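Local coordinates for 3-oxoacyl-[acyl-carrier-protein] reductase (Sinorhizobium meliloti, PDB 3U9L), which probably reduces 3-oxoacyl groups carried on acyl carrier protein with NADPH, as a member of the short-chain dehydrogenase/reductase family, at residues Ser15-Leu20 against Ser242-Ala247; Ser35-Asp38 against Arg42-Ser45; Ser121-Asn126 against Val172-Glu177. All blocks are in the same frame, centred on the assembly; numbering follows the deposited sequence.

Contact 1: residues Ser15-Leu20 against Ser242-Ala247; sequences SGFGRL and SLVADA
Phe17 lies between Gly16 and Gly18, the last two glycines of the TGxxxGxG motif of short-chain dehydrogenases, and it carries this contact by meeting Val244 on the helix 242-252. The two side chains cross at about a right angle. Both methyl groups of the valine reach the ring. Its CG1 makes an off-centre CH-pi contact, 4.2 Å from the centroid of the Phe17 ring and 29° off the ring normal. Its CG2 is tighter still, with Val244 CG2 only 3.3 Å from Phe17 CE1. The valine can use both branches because CG1 is anti to the backbone N (chi1 173°) while CG2 is anti to the carbonyl carbon, which spreads the pair along the CG-CD1-CE1 side of the ring. Val241 touches the same phenylalanine, and Val244 also rests on Val265 of the strand 262-265.

One turn further on, Leu20 takes over. Its CB lies 4.1 Å from Ala245 CB, and the small alanine methyl also sits 3.6 Å from Leu20 O, so side chain and backbone pack together here; the two CA atoms are 5.9 Å apart. Near the beginning of helix 242-252, Leu20 CD1 comes within 4.1 Å of Ser242 N. That amide is hydrogen-bonded to Asp240 OD1, so the leucine methyl lies beside a polar group that already has its partner.

The axes of the two helical segments approach to 8.7 Å at a crossing angle of -51°, a contact of mainly apolar side chains, with no hydrogen bond across it. It sets helix 242-252 against the first turn of the helix that follows the first strand, the glycine-rich turn that in relatives receives the dinucleotide cofactor in a Rossmann fold.

Contact 2: residues Ser35-Asp38 against Arg42-Ser45; sequences SMRD and RNAS
Asn43 reaches back to Arg37 with its side-chain amide: ND2 gives a hydrogen bond of 2.7 Å to Arg37 O, nearly straight at 166°, with the acceptor lying in the plane of the amide. The same ND2 sits over one face of the Arg37 guanidinium, offset toward its rim, with the two planes almost perpendicular. Selenomethionine Met36 crosses Asn43 at a slant, its CG 3.8 Å from Asn43 ND2 and its SE 3.9 Å from Asn43 CB.

Asp38 holds the next turn of chain twice. Its O accepts Asn43 N at 3.1 Å, and its carboxylate, turned anti to the backbone N (chi1 -163°), takes Arg42 N on OD2 at 3.0 Å, the donor coming from above the carboxylate plane. Replacing Asp38 by an alanine takes away the carboxylate, which would probably leave Arg42 N without its acceptor and this bend of the chain less firmly fixed.

Further out, Asn43 OD1 bonds Asn46 ND2, which settles the flip of the amide. A basic residue such as Arg37 just past the second strand is consistent with NADPH preference, as in related reductases. The contact closes the link between strand 31-36 and helix 44-57, inside the beta-alpha-beta unit that ends in strand 61-65.

Contact 3: residues Ser121-Asn126 against Val172-Glu177; sequences STQRVN and VQYARE
Tyr174 reaches from helix 158-179 toward helix 108-136, so that its hydroxyl meets Gln123 and one of its faces meets Asn126. The backbones stay well apart, 9.8 Å between the nearest CA atoms, those of Asn126 and Tyr174, and the ring bridges the distance between them.

The hydroxyl end is held by a short hydrogen bond: Tyr174 OH donates to Gln123 OE1 at 2.6 Å. The carbonyl is approached from well to one side, with a C=O...donor angle of 109°, and OE1 lies at the edge of the ring, in its plane. The glutamine and the tyrosine cross at about a right angle. Gln123 gets there with CG anti to its backbone N (chi1 -171°) and a bend at chi2, which turns its amide toward the hydroxyl. Its NE2 is hydrogen-bonded to Phe106 O of the second subunit, so both polar atoms of the amide are engaged.

Asn126 comes from the same helix as Gln123 and runs head-on against the tyrosine. Its ND2 sits over one face of the ring, offset toward the rim and 3.8 Å from Tyr174 CE2, with the amide and ring planes tilted 51° to each other. The oxygen of the asparagine amide is held by His93, whose NE2 is hydrogen-bonded to OD1, which fixes the amide's rotation.

Trp143 of strand 139-144 touches both Asn126 and Tyr174, and Ala103 of the second subunit packs on the tyrosine. The contact is thus buried where the two long helices lie on the central sheet, beside strands 90-93 and 139-144, and face the second subunit, the helix pair through which many short-chain dehydrogenases dimerise.

From the N terminus, the chain opens contact 1 at 15-20, a few residues beyond the first strand, and closes it only at 242-247, so that loop takes in most of the molecule. Contacts 2 and 3 are both nested inside it and follow one another in series. Contact 2 shuts a very short loop between strand 31-36 and helix 44-57. Contact 3 then joins helices 108-136 and 158-179 across 45 intervening residues. Contacts 1 and 3 lie on opposite sides of the chain's centre, their own centres about 21 Å apart. Contact 1 thus ties a late helix to the first helix, contact 2 one strand to its helix, and contact 3 the helix pair at the subunit interface.

Contact 1: residues Ser15-Leu20 against Ser242-Ala247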
loop_
_atom_site.group_PDB
_atom_site.type_symbol
_atom_site.label_atom_id
_atom_site.label_comp_id
_atom_site.label_asym_id
_atom_site.label_seq_id
_atom_site.Cartn_x
_atom_site.Cartn_y
_atom_site.Cartn_z
ATOM N N SER A 15 13.176 5.222 19.850
ATOM C CA SER A 15 13.705 6.529 19.508
ATOM C C SER A 15 12.718 7.214 18.554
ATOM O O SER A 15 11.584 6.723 18.352
ATOM C CB SER A 15 15.041 6.355 18.783
ATOM O OG SER A 15 14.862 5.450 17.695
ATOM N N GLY A 16 13.141 8.324 17.953
ATOM C CA GLY A 16 12.382 8.919 16.850
ATOM C C GLY A 16 11.086 9.546 17.318
ATOM O O GLY A 16 11.027 10.063 18.452
ATOM N N PHE A 17 10.042 9.500 16.490
ATOM C CA PHE A 17 8.760 10.070 16.914
ATOM C C PHE A 17 8.242 9.265 18.051
ATOM O O PHE A 17 7.581 9.787 18.919
ATOM C CB PHE A 17 7.688 9.932 15.840
ATOM C CG PHE A 17 7.976 10.677 14.603
ATOM C CD1 PHE A 17 8.346 12.002 14.648
ATOM C CD2 PHE A 17 7.866 10.050 13.369
ATOM C CE1 PHE A 17 8.625 12.689 13.452
ATOM C CE2 PHE A 17 8.120 10.724 12.215
ATOM C CZ PHE A 17 8.487 12.032 12.246
ATOM N N GLY A 18 8.482 7.971 17.997
ATOM C CA GLY A 18 7.933 7.076 19.001
ATOM C C GLY A 18 8.332 7.509 20.403
ATOM O O GLY A 18 7.518 7.635 21.319
ATOM N N ARG A 19 9.626 7.690 20.581
ATOM C CA ARG A 19 10.161 8.059 21.879
ATOM C C ARG A 19 9.769 9.449 22.351
ATOM O O ARG A 19 9.401 9.613 23.481
ATOM C CB ARG A 19 11.666 7.929 21.834
ATOM C CG ARG A 19 12.359 8.428 23.073
ATOM C CD ARG A 19 13.688 7.738 23.167
ATOM N NE ARG A 19 14.666 8.606 23.745
ATOM C CZ ARG A 19 15.987 8.413 23.625
ATOM N NH1 ARG A 19 16.500 7.358 22.965
ATOM N NH2 ARG A 19 16.771 9.292 24.158
ATOM N N LEU A 20 9.864 10.459 21.511
ATOM C CA LEU A 20 9.481 11.785 21.940
ATOM C C LEU A 20 7.986 11.803 22.228
ATOM O O LEU A 20 7.462 12.514 23.121
ATOM C CB LEU A 20 9.795 12.778 20.831
ATOM C CG LEU A 20 11.291 12.968 20.533
ATOM C CD1 LEU A 20 11.552 14.111 19.524
ATOM C CD2 LEU A 20 12.054 13.237 21.821
ATOM N N SER A 242 9.889 17.136 17.232
ATOM C CA SER A 242 9.031 17.298 18.385
ATOM C C SER A 242 7.652 17.876 17.995
ATOM O O SER A 242 6.710 17.812 18.762
ATOM C CB SER A 242 9.712 18.194 19.425
ATOM O OG SER A 242 10.172 19.386 18.783
ATOM N N LEU A 243 7.545 18.463 16.805
ATOM C CA LEU A 243 6.246 18.965 16.356
ATOM C C LEU A 243 5.245 17.816 16.288
ATOM O O LEU A 243 4.081 18.012 16.481
ATOM C CB LEU A 243 6.371 19.525 14.947
ATOM C CG LEU A 243 7.208 20.811 14.886
ATOM C CD1 LEU A 243 7.548 21.177 13.430
ATOM C CD2 LEU A 243 6.370 21.863 15.589
ATOM N N VAL A 244 5.724 16.627 15.942
ATOM C CA VAL A 244 4.867 15.472 15.809
ATOM C C VAL A 244 4.377 15.064 17.194
ATOM O O VAL A 244 3.186 14.843 17.382
ATOM C CB VAL A 244 5.600 14.307 15.139
ATOM C CG1 VAL A 244 4.741 13.029 15.165
ATOM C CG2 VAL A 244 5.993 14.685 13.706
ATOM N N ALA A 245 5.290 14.965 18.163
ATOM C CA ALA A 245 4.916 14.603 19.519
ATOM C C ALA A 245 3.879 15.594 20.047
ATOM O O ALA A 245 2.897 15.212 20.708
ATOM C CB ALA A 245 6.163 14.534 20.444
ATOM N N ASP A 246 4.034 16.868 19.725
ATOM C CA ASP A 246 3.111 17.831 20.318
ATOM C C ASP A 246 1.754 17.722 19.637
ATOM O O ASP A 246 0.744 17.865 20.293
ATOM C CB ASP A 246 3.653 19.255 20.233
ATOM C CG ASP A 246 4.946 19.442 21.069
ATOM O OD1 ASP A 246 5.018 18.972 22.274
ATOM O OD2 ASP A 246 5.895 20.027 20.478
ATOM N N ALA A 247 1.735 17.429 18.337
ATOM C CA ALA A 247 0.432 17.175 17.659
ATOM C C ALA A 247 -0.272 16.010 18.284
ATOM O O ALA A 247 -1.481 16.028 18.434
ATOM C CB ALA A 247 0.617 16.943 16.153
#

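Contact 2: residues Ser35-Asp38 against Arg42-Ser45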
loop_
_atom_site.group_PDB
_atom_site.type_symbol
_atom_site.label_atom_id
_atom_site.label_comp_id
_atom_site.label_asym_id
_atom_site.label_seq_id
_atom_site.Cartn_x
_atom_site.Cartn_y
_atom_site.Cartn_z
ATOM N N SER A 35 6.823 0.717 24.161
ATOM C CA SER A 35 7.270 -0.636 23.892
ATOM C C SER A 35 8.287 -0.706 22.752
ATOM O O SER A 35 8.351 0.190 21.895
ATOM C CB SER A 35 6.070 -1.548 23.571
ATOM O OG SER A 35 5.727 -1.384 22.209
HETATM N N MSE A 36 9.082 -1.774 22.749
HETATM C CA MSE A 36 10.140 -1.970 21.734
HETATM C C MSE A 36 10.708 -3.392 21.816
HETATM O O MSE A 36 10.491 -4.081 22.786
HETATM C CB MSE A 36 11.273 -0.953 21.945
HETATM C CG MSE A 36 12.088 -1.193 23.223
HETATM SE SE MSE A 36 12.974 0.474 23.916
HETATM C CE MSE A 36 11.368 1.455 24.539
ATOM N N ARG A 37 11.426 -3.815 20.786
ATOM C CA ARG A 37 12.015 -5.148 20.706
ATOM C C ARG A 37 13.342 -5.225 21.492
ATOM O O ARG A 37 14.041 -4.239 21.665
ATOM C CB ARG A 37 12.312 -5.484 19.239
ATOM C CG ARG A 37 11.667 -4.489 18.210
ATOM C CD ARG A 37 12.386 -3.068 18.068
ATOM N NE ARG A 37 11.643 -1.841 18.501
ATOM C CZ ARG A 37 12.038 -0.630 18.121
ATOM N NH1 ARG A 37 11.447 0.472 18.533
ATOM N NH2 ARG A 37 13.084 -0.536 17.317
ATOM N N ASP A 38 13.666 -6.415 21.963
ATOM C CA ASP A 38 14.984 -6.699 22.490
ATOM C C ASP A 38 15.485 -5.695 23.527
ATOM O O ASP A 38 16.537 -5.103 23.337
ATOM C CB ASP A 38 15.981 -6.724 21.334
ATOM C CG ASP A 38 17.296 -7.409 21.719
ATOM O OD1 ASP A 38 17.392 -7.968 22.845
ATOM O OD2 ASP A 38 18.217 -7.383 20.887
ATOM N N ARG A 42 19.785 -5.103 21.986
ATOM C CA ARG A 42 19.833 -3.981 21.050
ATOM C C ARG A 42 19.276 -2.634 21.576
ATOM O O ARG A 42 19.774 -1.569 21.217
ATOM C CB ARG A 42 19.091 -4.412 19.768
ATOM C CG ARG A 42 18.693 -3.285 18.797
ATOM C CD ARG A 42 17.697 -3.804 17.710
ATOM N NE ARG A 42 18.371 -4.490 16.591
ATOM C CZ ARG A 42 18.970 -3.859 15.575
ATOM N NH1 ARG A 42 18.976 -2.524 15.529
ATOM N NH2 ARG A 42 19.568 -4.556 14.604
ATOM N N ASN A 43 18.220 -2.668 22.386
ATOM C CA ASN A 43 17.615 -1.415 22.872
ATOM C C ASN A 43 17.973 -1.078 24.341
ATOM O O ASN A 43 17.358 -0.197 24.951
ATOM C CB ASN A 43 16.078 -1.433 22.665
ATOM C CG ASN A 43 15.665 -1.061 21.235
ATOM O OD1 ASN A 43 16.131 -0.057 20.672
ATOM N ND2 ASN A 43 14.801 -1.883 20.640
ATOM N N ALA A 44 18.967 -1.774 24.907
ATOM C CA ALA A 44 19.304 -1.599 26.338
ATOM C C ALA A 44 19.624 -0.145 26.643
ATOM O O ALA A 44 19.175 0.389 27.659
ATOM C CB ALA A 44 20.452 -2.512 26.776
ATOM N N SER A 45 20.354 0.514 25.742
ATOM C CA SER A 45 20.663 1.930 25.973
ATOM C C SER A 45 19.455 2.836 25.847
ATOM O O SER A 45 19.365 3.848 26.534
ATOM C CB SER A 45 21.770 2.462 25.049
ATOM O OG SER A 45 22.944 1.751 25.317
#

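Contact 3: residues Ser121-Asn126 against Val172-Glu177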
loop_
_atom_site.group_PDB
_atom_site.type_symbol
_atom_site.label_atom_id
_atom_site.label_comp_id
_atom_site.label_asym_id
_atom_site.label_seq_id
_atom_site.Cartn_x
_atom_site.Cartn_y
_atom_site.Cartn_z
ATOM N N SER A 121 3.009 -5.891 11.342
ATOM C CA SER A 121 3.194 -5.466 12.704
ATOM C C SER A 121 1.908 -4.916 13.325
ATOM O O SER A 121 1.549 -5.299 14.441
ATOM C CB SER A 121 4.282 -4.380 12.742
ATOM O OG SER A 121 3.912 -3.272 11.937
ATOM N N THR A 122 1.253 -3.978 12.634
ATOM C CA THR A 122 0.018 -3.375 13.151
ATOM C C THR A 122 -1.112 -4.408 13.273
ATOM O O THR A 122 -1.956 -4.316 14.136
ATOM C CB THR A 122 -0.449 -2.199 12.254
ATOM O OG1 THR A 122 -0.964 -2.709 10.991
ATOM C CG2 THR A 122 0.808 -1.201 12.029
ATOM N N GLN A 123 -1.150 -5.367 12.374
ATOM C CA GLN A 123 -2.182 -6.364 12.419
ATOM C C GLN A 123 -2.008 -7.298 13.644
ATOM O O GLN A 123 -2.997 -7.665 14.315
ATOM C CB GLN A 123 -2.217 -7.137 11.092
ATOM C CG GLN A 123 -3.439 -8.109 10.888
ATOM C CD GLN A 123 -4.796 -7.418 10.883
ATOM O OE1 GLN A 123 -4.890 -6.179 10.803
ATOM N NE2 GLN A 123 -5.876 -8.230 11.012
ATOM N N ARG A 124 -0.783 -7.709 13.924
ATOM C CA ARG A 124 -0.510 -8.482 15.139
ATOM C C ARG A 124 -0.957 -7.715 16.364
ATOM O O ARG A 124 -1.633 -8.241 17.227
ATOM C CB ARG A 124 1.003 -8.812 15.257
ATOM C CG ARG A 124 1.423 -9.851 14.268
ATOM C CD ARG A 124 2.883 -10.264 14.414
ATOM N NE ARG A 124 3.206 -11.006 13.219
ATOM C CZ ARG A 124 3.897 -10.520 12.189
ATOM N NH1 ARG A 124 4.444 -9.309 12.240
ATOM N NH2 ARG A 124 4.058 -11.272 11.128
ATOM N N VAL A 125 -0.557 -6.465 16.446
ATOM C CA VAL A 125 -0.918 -5.638 17.577
ATOM C C VAL A 125 -2.432 -5.423 17.650
ATOM O O VAL A 125 -3.053 -5.555 18.732
ATOM C CB VAL A 125 -0.147 -4.276 17.570
ATOM C CG1 VAL A 125 -0.674 -3.346 18.732
ATOM C CG2 VAL A 125 1.332 -4.541 17.744
ATOM N N ASN A 126 -3.054 -5.092 16.517
ATOM C CA ASN A 126 -4.499 -4.914 16.535
ATOM C C ASN A 126 -5.280 -6.182 16.949
ATOM O O ASN A 126 -6.237 -6.123 17.731
ATOM C CB ASN A 126 -4.991 -4.411 15.162
ATOM C CG ASN A 126 -4.787 -2.933 15.009
ATOM O OD1 ASN A 126 -4.836 -2.211 15.974
ATOM N ND2 ASN A 126 -4.530 -2.477 13.801
ATOM N N VAL A 172 -7.580 3.439 7.429
ATOM C CA VAL A 172 -8.835 4.038 7.004
ATOM C C VAL A 172 -9.961 3.034 7.107
ATOM O O VAL A 172 -11.005 3.351 7.598
ATOM C CB VAL A 172 -8.649 4.661 5.580
ATOM C CG1 VAL A 172 -9.995 5.042 4.913
ATOM C CG2 VAL A 172 -7.788 5.904 5.778
ATOM N N GLN A 173 -9.693 1.805 6.694
ATOM C CA GLN A 173 -10.640 0.738 6.776
ATOM C C GLN A 173 -11.064 0.430 8.206
ATOM O O GLN A 173 -12.279 0.317 8.491
ATOM C CB GLN A 173 -10.068 -0.513 6.069
ATOM C CG GLN A 173 -9.838 -0.363 4.531
ATOM C CD GLN A 173 -11.121 -0.564 3.783
ATOM O OE1 GLN A 173 -11.604 -1.739 3.579
ATOM N NE2 GLN A 173 -11.734 0.549 3.386
ATOM N N TYR A 174 -10.097 0.341 9.119
ATOM C CA TYR A 174 -10.394 0.074 10.526
ATOM C C TYR A 174 -11.211 1.201 11.128
ATOM O O TYR A 174 -12.112 0.957 11.927
ATOM C CB TYR A 174 -9.100 -0.078 11.317
ATOM C CG TYR A 174 -8.585 -1.502 11.425
ATOM C CD1 TYR A 174 -9.213 -2.433 12.271
ATOM C CD2 TYR A 174 -7.443 -1.895 10.771
ATOM C CE1 TYR A 174 -8.726 -3.733 12.427
ATOM C CE2 TYR A 174 -6.938 -3.221 10.914
ATOM C CZ TYR A 174 -7.600 -4.134 11.739
ATOM O OH TYR A 174 -7.117 -5.428 11.915
ATOM N N ALA A 175 -10.897 2.438 10.742
ATOM C CA ALA A 175 -11.670 3.594 11.197
ATOM C C ALA A 175 -13.170 3.349 10.993
ATOM O O ALA A 175 -13.970 3.572 11.922
ATOM C CB ALA A 175 -11.233 4.884 10.437
ATOM N N ARG A 176 -13.552 2.865 9.803
ATOM C CA ARG A 176 -14.985 2.595 9.500
ATOM C C ARG A 176 -15.490 1.357 10.235
ATOM O O ARG A 176 -16.604 1.327 10.737
ATOM C CB ARG A 176 -15.203 2.292 8.012
ATOM C CG ARG A 176 -14.908 3.379 6.977
ATOM C CD ARG A 176 -14.255 4.574 7.485
ATOM N NE ARG A 176 -13.859 5.435 6.350
ATOM C CZ ARG A 176 -13.595 6.731 6.474
ATOM N NH1 ARG A 176 -13.285 7.422 5.382
ATOM N NH2 ARG A 176 -13.686 7.349 7.667
ATOM N N GLU A 177 -14.675 0.315 10.233
ATOM C CA GLU A 177 -15.098 -0.977 10.730
ATOM C C GLU A 177 -15.158 -0.994 12.267
ATOM O O GLU A 177 -15.850 -1.809 12.837
ATOM C CB GLU A 177 -14.177 -2.081 10.213
ATOM C CG GLU A 177 -14.128 -2.253 8.649
ATOM C CD GLU A 177 -13.169 -3.400 8.232
ATOM O OE1 GLU A 177 -12.867 -4.252 9.093
ATOM O OE2 GLU A 177 -12.678 -3.457 7.066
#